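Local coordinates for Two-component system sensor histidine kinase (Bacteroides thetaiotaomicron, PDB 3OTT), which probably senses saccharides through this extracellular beta-propeller and beta-sandwich region and is predicted to relay the signal by histidine-kinase phosphotransfer to control transcription, at residues N408-T413 against S454-A459; A459-S464 against R501-T506. All blocks are in the same frame, centred on the assembly; numbering follows the deposited sequence.

Interaction 1 of 2, residues N408-T413 against S454-A459; sequences NIVDNT and SGQYIA
Ile-409 and Val-410 pair with Tyr-457 and Ile-458 through two successive parallel beta bridges, and three backbone hydrogen bonds fix the register. Tyr-457 N donates to Asn-408 O at 2.7 Å, nearly straight at 175°; Val-410 N reaches Tyr-457 O at 3.0 Å; Ala-459 N closes the series on Val-410 O at 3.1 Å. Tyr-457 is thus bonded through both its N and its O to the residues flanking Ile-409, as parallel strands require. A side-chain bond extends the pairing by one step: Asn-408 ND2 meets Gly-455 O at 2.8 Å, the acceptor lying close to the plane of the amide.

Van der Waals contacts are made on both faces of the pair. On one, Ile-409 and Tyr-457 run side by side, with CG1 of Ile-409 4.1 Å from CB of Tyr-457, and Ala-459 CB abuts Ile-409 CG2; Phe-442 and Leu-449 pack on Ile-409 here. On the other, Val-410 CG2 comes within 3.5 Å of Ile-458 CD1. The side chain of Gln-456, its CG anti to the backbone N (chi1 -167°), lies across both methyls of Val-410 at about a right angle, its NE2 3.5 Å from Val-410 CG1.

Strands 403-410 and 457-463 are the outermost strands of two successive four-stranded antiparallel blades, so this parallel pairing is an edge-to-edge junction between neighbouring blades of a beta-propeller.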
loop_
_atom_site.group_PDB
_atom_site.type_symbol
_atom_site.label_atom_id
_atom_site.label_comp_id
_atom_site.label_asym_id
_atom_site.label_seq_id
_atom_site.Cartn_x
_atom_site.Cartn_y
_atom_site.Cartn_z
ATOM N N ASN B 408 -24.941 19.251 15.715
ATOM C CA ASN B 408 -26.297 18.952 15.232
ATOM C C ASN B 408 -27.162 20.259 15.292
ATOM O O ASN B 408 -27.379 20.805 16.400
ATOM C CB ASN B 408 -26.996 17.945 16.179
ATOM C CG ASN B 408 -26.319 16.576 16.245
ATOM O OD1 ASN B 408 -26.134 15.894 15.208
ATOM N ND2 ASN B 408 -25.981 16.138 17.497
ATOM N N ILE B 409 -27.694 20.694 14.169
ATOM C CA ILE B 409 -28.471 21.925 14.068
ATOM C C ILE B 409 -29.845 21.664 13.461
ATOM O O ILE B 409 -29.944 21.017 12.417
ATOM C CB ILE B 409 -27.706 22.921 13.163
ATOM C CG1 ILE B 409 -26.383 23.340 13.836
ATOM C CG2 ILE B 409 -28.584 24.091 12.734
ATOM C CD1 ILE B 409 -25.391 23.957 12.851
ATOM N N VAL B 410 -30.900 22.151 14.106
ATOM C CA VAL B 410 -32.259 22.022 13.589
ATOM C C VAL B 410 -32.938 23.383 13.507
ATOM O O VAL B 410 -32.508 24.306 14.177
ATOM C CB VAL B 410 -33.134 21.083 14.445
ATOM C CG1 VAL B 410 -32.525 19.672 14.502
ATOM C CG2 VAL B 410 -33.319 21.627 15.826
ATOM N N ASP B 411 -33.988 23.520 12.689
ATOM C CA ASP B 411 -34.770 24.760 12.709
ATOM C C ASP B 411 -35.611 24.849 13.993
ATOM O O ASP B 411 -35.746 23.867 14.735
ATOM C CB ASP B 411 -35.645 24.850 11.441
ATOM C CG ASP B 411 -36.880 23.980 11.538
ATOM O OD1 ASP B 411 -36.748 22.761 11.781
ATOM O OD2 ASP B 411 -37.997 24.523 11.456
ATOM N N ASN B 412 -36.209 26.000 14.251
ATOM C CA ASN B 412 -37.046 26.186 15.474
ATOM C C ASN B 412 -38.271 25.244 15.600
ATOM O O ASN B 412 -38.683 24.941 16.719
ATOM C CB ASN B 412 -37.521 27.655 15.612
ATOM C CG ASN B 412 -38.404 28.095 14.465
ATOM O OD1 ASN B 412 -37.937 28.256 13.354
ATOM N ND2 ASN B 412 -39.703 28.250 14.724
ATOM N N THR B 413 -38.843 24.792 14.475
ATOM C CA THR B 413 -40.018 23.882 14.522
ATOM C C THR B 413 -39.530 22.440 14.805
ATOM O O THR B 413 -40.302 21.560 15.140
ATOM C CB THR B 413 -40.854 23.846 13.173
ATOM O OG1 THR B 413 -40.043 23.296 12.119
ATOM C CG2 THR B 413 -41.399 25.227 12.737
ATOM N N SER B 454 -25.606 21.912 24.313
ATOM C CA SER B 454 -26.865 21.210 24.127
ATOM C C SER B 454 -26.876 19.895 23.281
ATOM O O SER B 454 -27.734 19.025 23.468
ATOM C CB SER B 454 -27.875 22.184 23.544
ATOM O OG SER B 454 -29.167 21.634 23.663
ATOM N N GLY B 455 -25.986 19.720 22.325
ATOM C CA GLY B 455 -26.122 18.464 21.572
ATOM C C GLY B 455 -27.172 18.512 20.458
ATOM O O GLY B 455 -27.138 17.697 19.533
ATOM N N GLN B 456 -28.107 19.446 20.577
ATOM C CA GLN B 456 -28.859 19.963 19.460
ATOM C C GLN B 456 -28.904 21.541 19.468
ATOM O O GLN B 456 -29.417 22.166 20.378
ATOM C CB GLN B 456 -30.261 19.385 19.531
ATOM C CG GLN B 456 -31.107 19.558 18.275
ATOM C CD GLN B 456 -32.503 18.890 18.404
ATOM O OE1 GLN B 456 -33.300 19.234 19.288
ATOM N NE2 GLN B 456 -32.797 17.961 17.501
ATOM N N TYR B 457 -28.427 22.193 18.436
ATOM C CA TYR B 457 -28.533 23.642 18.392
ATOM C C TYR B 457 -29.761 24.151 17.600
ATOM O O TYR B 457 -29.992 23.719 16.452
ATOM C CB TYR B 457 -27.274 24.223 17.783
ATOM C CG TYR B 457 -27.217 25.701 17.996
ATOM C CD1 TYR B 457 -26.838 26.217 19.254
ATOM C CD2 TYR B 457 -27.595 26.601 16.993
ATOM C CE1 TYR B 457 -26.800 27.554 19.475
ATOM C CE2 TYR B 457 -27.567 27.963 17.227
ATOM C CZ TYR B 457 -27.156 28.424 18.478
ATOM O OH TYR B 457 -27.125 29.772 18.786
ATOM N N ILE B 458 -30.515 25.089 18.174
ATOM C CA ILE B 458 -31.614 25.685 17.423
ATOM C C ILE B 458 -31.222 26.982 16.666
ATOM O O ILE B 458 -30.864 28.007 17.274
ATOM C CB ILE B 458 -32.874 25.971 18.291
ATOM C CG1 ILE B 458 -33.179 24.835 19.297
ATOM C CG2 ILE B 458 -34.055 26.360 17.392
ATOM C CD1 ILE B 458 -33.769 23.525 18.733
ATOM N N ALA B 459 -31.326 26.925 15.348
ATOM C CA ALA B 459 -30.841 27.960 14.454
ATOM C C ALA B 459 -31.661 29.192 14.618
ATOM O O ALA B 459 -32.864 29.093 14.671
ATOM C CB ALA B 459 -30.963 27.511 13.007
#

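Interaction 2 of 2, residues A459-S464 against R501-T506; sequences AEQNYS and RTREVT
Arg-503 stands its guanidinium group edge-on over one face of the Tyr-463 ring, the two planes 73° apart. NH2 sits 3.4 Å above the ring plane, over its centre, while CZ lies 4.4 Å from the centroid and off the ring normal, which makes this an off-centre cation-pi contact. A bend at chi3 (70°) in the arginine chain accompanies this approach, and NE then faces the phenol oxygen: the NE to Tyr-463 OH bond is straight but weak at 3.3 Å.

The same NH2 also donates to Asn-462 O at 3.1 Å. That acceptor is in the guanidinium plane, but the donor stands well above the carbonyl plane, and the bond is clearly bent. Asn-467 ND2 shares this carbonyl from outside the two segments. Against one guanidinium face lies the amide of Gln-461, stacked at 17° between planes and offset toward the rim, with NE2 3.8 Å from Arg-503 NE. Val-505 adds a lesser apolar touch, its CG2 4.3 Å from Tyr-463 CD2.

A leucine in place of Arg-503 has no guanidinium, which would probably leave the Tyr-463 hydroxyl and Asn-462 O without this donor and the Gln-461 amide without its flat stacking partner.

Arg-503 and Glu-504 together face Asn-499 in a G1 beta bulge, where the hairpin turns into strand 504-508. Strand 457-463 closes one four-stranded blade and 504-508 is the last strand of the next, so this is an inter-blade contact of the beta-propeller, held by side-chain contacts and a side-chain-to-backbone bond, with no backbone-to-backbone hydrogen bond between the segments.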
loop_
_atom_site.group_PDB
_atom_site.type_symbol
_atom_site.label_atom_id
_atom_site.label_comp_id
_atom_site.label_asym_id
_atom_site.label_seq_id
_atom_site.Cartn_x
_atom_site.Cartn_y
_atom_site.Cartn_z
ATOM N N ALA B 459 -31.326 26.925 15.348
ATOM C CA ALA B 459 -30.841 27.960 14.454
ATOM C C ALA B 459 -31.661 29.192 14.618
ATOM O O ALA B 459 -32.864 29.093 14.671
ATOM C CB ALA B 459 -30.963 27.511 13.007
ATOM N N GLU B 460 -31.018 30.353 14.593
ATOM C CA GLU B 460 -31.736 31.627 14.683
ATOM C C GLU B 460 -32.715 31.796 13.487
ATOM O O GLU B 460 -33.809 32.314 13.643
ATOM C CB GLU B 460 -30.735 32.811 14.743
ATOM C CG GLU B 460 -30.057 33.049 16.144
ATOM C CD GLU B 460 -29.000 31.999 16.563
ATOM O OE1 GLU B 460 -28.558 31.145 15.781
ATOM O OE2 GLU B 460 -28.596 31.997 17.730
ATOM N N GLN B 461 -32.294 31.372 12.296
ATOM C CA GLN B 461 -33.074 31.613 11.081
ATOM C C GLN B 461 -32.981 30.412 10.200
ATOM O O GLN B 461 -31.951 29.697 10.193
ATOM C CB GLN B 461 -32.556 32.835 10.276
ATOM C CG GLN B 461 -32.651 34.220 10.990
ATOM C CD GLN B 461 -32.203 35.449 10.098
ATOM O OE1 GLN B 461 -31.275 35.356 9.298
ATOM N NE2 GLN B 461 -32.884 36.578 10.257
ATOM N N ASN B 462 -34.004 30.245 9.365
ATOM C CA ASN B 462 -33.992 29.169 8.339
ATOM C C ASN B 462 -34.658 29.734 7.123
ATOM O O ASN B 462 -35.603 30.499 7.222
ATOM C CB ASN B 462 -34.631 27.861 8.903
ATOM C CG ASN B 462 -34.860 26.748 7.819
ATOM O OD1 ASN B 462 -36.026 26.471 7.432
ATOM N ND2 ASN B 462 -33.769 26.101 7.353
ATOM N N TYR B 463 -34.099 29.475 5.948
ATOM C CA TYR B 463 -34.757 29.874 4.699
ATOM C C TYR B 463 -35.266 28.581 4.047
ATOM O O TYR B 463 -34.494 27.631 3.913
ATOM C CB TYR B 463 -33.763 30.598 3.762
ATOM C CG TYR B 463 -33.501 32.044 4.136
ATOM C CD1 TYR B 463 -32.388 32.411 4.900
ATOM C CD2 TYR B 463 -34.397 33.059 3.758
ATOM C CE1 TYR B 463 -32.162 33.752 5.266
ATOM C CE2 TYR B 463 -34.198 34.364 4.144
ATOM C CZ TYR B 463 -33.077 34.707 4.887
ATOM O OH TYR B 463 -32.898 36.029 5.206
ATOM N N SER B 464 -36.522 28.557 3.579
ATOM C CA SER B 464 -37.055 27.355 2.954
ATOM C C SER B 464 -38.130 27.666 1.880
ATOM O O SER B 464 -38.410 28.838 1.604
ATOM C CB SER B 464 -37.691 26.516 4.030
ATOM O OG SER B 464 -38.838 27.185 4.493
ATOM N N ARG B 501 -31.018 41.325 5.129
ATOM C CA ARG B 501 -31.502 42.366 6.034
ATOM C C ARG B 501 -33.020 42.449 6.041
ATOM O O ARG B 501 -33.610 42.559 7.100
ATOM C CB ARG B 501 -30.871 43.727 5.690
ATOM C CG ARG B 501 -29.338 43.811 6.060
ATOM C CD ARG B 501 -28.561 44.928 5.290
ATOM N NE ARG B 501 -28.984 45.086 3.882
ATOM C CZ ARG B 501 -28.499 44.400 2.850
ATOM N NH1 ARG B 501 -27.541 43.487 3.020
ATOM N NH2 ARG B 501 -28.970 44.644 1.637
ATOM N N THR B 502 -33.655 42.375 4.871
ATOM C CA THR B 502 -35.125 42.372 4.764
ATOM C C THR B 502 -35.674 40.931 4.695
ATOM O O THR B 502 -36.850 40.690 4.929
ATOM C CB THR B 502 -35.578 43.115 3.481
ATOM O OG1 THR B 502 -34.871 42.569 2.370
ATOM C CG2 THR B 502 -35.287 44.647 3.544
ATOM N N ARG B 503 -34.817 39.982 4.325
ATOM C CA ARG B 503 -35.161 38.588 4.231
ATOM C C ARG B 503 -35.928 38.321 2.940
ATOM O O ARG B 503 -36.503 37.237 2.773
ATOM C CB ARG B 503 -35.971 38.116 5.443
ATOM C CG ARG B 503 -35.227 38.271 6.773
ATOM C CD ARG B 503 -35.746 37.256 7.774
ATOM N NE ARG B 503 -35.313 35.911 7.378
ATOM C CZ ARG B 503 -35.829 34.757 7.827
ATOM N NH1 ARG B 503 -36.841 34.747 8.704
ATOM N NH2 ARG B 503 -35.319 33.603 7.375
ATOM N N GLU B 504 -35.961 39.316 2.061
ATOM C CA GLU B 504 -36.573 39.147 0.763
ATOM C C GLU B 504 -35.742 38.175 -0.104
ATOM O O GLU B 504 -34.482 38.256 -0.147
ATOM C CB GLU B 504 -36.676 40.505 0.063
ATOM C CG GLU B 504 -37.563 40.435 -1.189
ATOM C CD GLU B 504 -37.488 41.675 -2.104
ATOM O OE1 GLU B 504 -37.473 42.840 -1.603
ATOM O OE2 GLU B 504 -37.469 41.458 -3.342
ATOM N N VAL B 505 -36.455 37.295 -0.802
ATOM C CA VAL B 505 -35.896 36.330 -1.743
ATOM C C VAL B 505 -36.408 36.572 -3.156
ATOM O O VAL B 505 -37.614 36.538 -3.398
ATOM C CB VAL B 505 -36.257 34.889 -1.351
ATOM C CG1 VAL B 505 -35.429 33.883 -2.181
ATOM C CG2 VAL B 505 -36.025 34.676 0.179
ATOM N N THR B 506 -35.494 36.770 -4.102
ATOM C CA THR B 506 -35.907 36.975 -5.476
ATOM C C THR B 506 -35.296 35.880 -6.408
ATOM O O THR B 506 -34.129 35.526 -6.254
ATOM C CB THR B 506 -35.464 38.346 -5.971
ATOM O OG1 THR B 506 -35.770 39.336 -4.984
ATOM C CG2 THR B 506 -36.225 38.702 -7.279
#

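Interactions 1 and 2 follow one another along the chain, their centres about 17 Å apart, and share Ala-459 and strand 457-463. That strand is the element common to both: its beginning pairs in parallel with strand 403-410 of the preceding blade, and its later part, through Gln-461, Asn-462 and Tyr-463, meets the turn into strand 504-508 of the following blade. The two sites also touch directly, Asp-411 CB lying 4.1 Å from Asn-462 CB. Three consecutive blades of one propeller are therefore linked along their outer edges, first by backbone pairing and then mainly through the side chain of Arg-503, the centres of the two contacts lying about 45 and 47 Å from the centre of the chain.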